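Local coordinates for mevalonate kinase, putative (Leishmania major, PDB 2HFS), which probably catalyses the ATP-dependent phosphorylation of (R)-mevalonate to (R)-5-phosphomevalonate, an early step of isoprenoid and sterol biosynthesis, at residues A[23-28]-A[247-252]. Numbering follows the deposited sequence.
Sequences ILFGEH and QLMNAN
Phe25 reaches from the end of strand 17-25 to helix 242-258, and its ring meets Leu248, Met249 and Asn252. Phe25 CB lies 3.6 Å from Asn252 OD1, and Phe25 CG is also near that oxygen. Further out, Phe25 CD1 comes to 3.3 Å from Asn252 OD1, and the ring and amide planes are 15° apart. At the far end the ring edge meets helix backbone, with Phe25 CE1 3.6 Å from Leu248 C. Phe25 CZ sits 3.4 Å from Met249 CG, which Phe25 CE2 also meets, and the Phe25 and selenomethionine Met249 side chains cross at about a right angle. Tyr226 and Ala233 of helix 216-239 also touch the Phe25 side chain. The contact joins the two parts of the GHMP kinase fold: the strand belongs to the N-terminal part, the helix to the C-terminal one. Leu24 and Phe25 form a classic beta bulge opposite Ile37. Asn252 CG stands anti to its N (chi1 -160°), which carries the amide toward the turn after the strand. There Asn252 OD1 takes a weak, bent hydrogen bond from Gly26 N (3.1 Å, 132°). Asn252 ND2 donates to a water at 3.0 Å, and that water donates to Glu27 O and Glu27 OE2. Glu27 OE2 also forms a salt bridge with Lys282.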
loop_
_atom_site.group_PDB
_atom_site.type_symbol
_atom_site.label_atom_id
_atom_site.label_comp_id
_atom_site.label_asym_id
_atom_site.label_seq_id
_atom_site.Cartn_x
_atom_site.Cartn_y
_atom_site.Cartn_z
ATOM N N ILE A 23 1.291 1.809 5.397
ATOM C CA ILE A 23 1.096 1.282 6.738
ATOM C C ILE A 23 1.323 2.394 7.750
ATOM O O ILE A 23 2.428 2.951 7.848
ATOM C CB ILE A 23 2.011 0.079 6.996
ATOM C CG1 ILE A 23 1.757 -1.014 5.967
ATOM C CG2 ILE A 23 1.745 -0.468 8.387
ATOM C CD1 ILE A 23 2.921 -1.940 5.766
ATOM N N LEU A 24 0.268 2.744 8.484
ATOM C CA LEU A 24 0.365 3.787 9.485
ATOM C C LEU A 24 0.996 3.262 10.761
ATOM O O LEU A 24 1.874 3.908 11.329
ATOM C CB LEU A 24 -1.002 4.404 9.776
ATOM C CG LEU A 24 -1.603 5.247 8.653
ATOM C CD1 LEU A 24 -2.816 5.943 9.217
ATOM C CD2 LEU A 24 -0.582 6.259 8.111
ATOM N N PHE A 25 0.550 2.086 11.190
ATOM C CA PHE A 25 1.112 1.409 12.365
ATOM C C PHE A 25 1.327 -0.070 12.162
ATOM O O PHE A 25 0.495 -0.745 11.574
ATOM C CB PHE A 25 0.190 1.564 13.576
ATOM C CG PHE A 25 0.100 2.979 14.094
ATOM C CD1 PHE A 25 0.944 3.406 15.124
ATOM C CD2 PHE A 25 -0.813 3.873 13.560
ATOM C CE1 PHE A 25 0.882 4.689 15.601
ATOM C CE2 PHE A 25 -0.886 5.184 14.049
ATOM C CZ PHE A 25 -0.030 5.593 15.068
ATOM N N GLY A 26 2.467 -0.564 12.634
ATOM C CA GLY A 26 2.603 -1.966 12.978
ATOM C C GLY A 26 3.236 -2.903 11.962
ATOM O O GLY A 26 3.121 -4.103 12.090
ATOM N N GLU A 27 3.913 -2.352 10.959
ATOM C CA GLU A 27 4.806 -3.155 10.125
ATOM C C GLU A 27 5.773 -3.961 11.002
ATOM O O GLU A 27 6.271 -3.468 12.031
ATOM C CB GLU A 27 5.624 -2.299 9.168
ATOM C CG GLU A 27 6.349 -1.138 9.820
ATOM C CD GLU A 27 5.463 0.099 9.882
ATOM O OE1 GLU A 27 5.224 0.711 8.809
ATOM O OE2 GLU A 27 4.971 0.438 10.984
ATOM N N HIS A 28 6.049 -5.188 10.577
ATOM C CA HIS A 28 6.932 -6.105 11.320
ATOM C C HIS A 28 6.353 -6.729 12.587
ATOM O O HIS A 28 6.420 -7.951 12.768
ATOM C CB HIS A 28 8.312 -5.468 11.561
ATOM C CG HIS A 28 9.088 -5.283 10.301
ATOM N ND1 HIS A 28 9.676 -6.337 9.637
ATOM C CD2 HIS A 28 9.323 -4.182 9.550
ATOM C CE1 HIS A 28 10.255 -5.893 8.537
ATOM N NE2 HIS A 28 10.041 -4.590 8.450
ATOM N N GLN A 247 2.066 11.841 17.477
ATOM C CA GLN A 247 2.995 11.445 18.524
ATOM C C GLN A 247 3.201 9.914 18.604
ATOM O O GLN A 247 4.327 9.449 18.809
ATOM C CB GLN A 247 2.566 12.032 19.873
ATOM C CG GLN A 247 3.620 11.865 20.993
ATOM C CD GLN A 247 5.069 11.995 20.507
ATOM O OE1 GLN A 247 5.451 12.990 19.848
ATOM N NE2 GLN A 247 5.883 10.982 20.829
ATOM N N LEU A 248 2.125 9.155 18.429
ATOM C CA LEU A 248 2.151 7.689 18.458
ATOM C C LEU A 248 2.903 7.109 17.260
ATOM O O LEU A 248 3.662 6.152 17.405
ATOM C CB LEU A 248 0.723 7.121 18.533
ATOM C CG LEU A 248 -0.014 7.337 19.873
ATOM C CD1 LEU A 248 -1.504 7.372 19.674
ATOM C CD2 LEU A 248 0.375 6.280 20.913
HETATM N N MSE A 249 2.693 7.701 16.086
HETATM C CA MSE A 249 3.485 7.361 14.909
HETATM C C MSE A 249 4.981 7.545 15.190
HETATM O O MSE A 249 5.790 6.701 14.835
HETATM C CB MSE A 249 3.055 8.200 13.690
HETATM C CG MSE A 249 1.747 7.738 13.047
HETATM SE SE MSE A 249 1.134 9.102 11.846
HETATM C CE MSE A 249 2.398 8.814 10.380
ATOM N N ASN A 250 5.349 8.644 15.836
ATOM C CA ASN A 250 6.752 8.871 16.222
ATOM C C ASN A 250 7.263 7.769 17.142
ATOM O O ASN A 250 8.390 7.271 17.002
ATOM C CB ASN A 250 6.902 10.242 16.898
ATOM C CG ASN A 250 6.784 11.380 15.925
ATOM O OD1 ASN A 250 6.920 11.181 14.723
ATOM N ND2 ASN A 250 6.545 12.594 16.437
ATOM N N ALA A 251 6.406 7.384 18.084
ATOM C CA ALA A 251 6.748 6.343 19.042
ATOM C C ALA A 251 6.937 5.029 18.313
ATOM O O ALA A 251 7.848 4.265 18.633
ATOM C CB ALA A 251 5.657 6.214 20.098
ATOM N N ASN A 252 6.065 4.773 17.341
ATOM C CA ASN A 252 6.164 3.574 16.522
ATOM C C ASN A 252 7.451 3.544 15.724
ATOM O O ASN A 252 8.124 2.517 15.692
ATOM C CB ASN A 252 4.953 3.435 15.565
ATOM C CG ASN A 252 4.745 1.987 15.044
ATOM O OD1 ASN A 252 3.736 1.716 14.388
ATOM N ND2 ASN A 252 5.682 1.070 15.324
HETATM O O HOH W 1 5.611 -1.052 13.233
#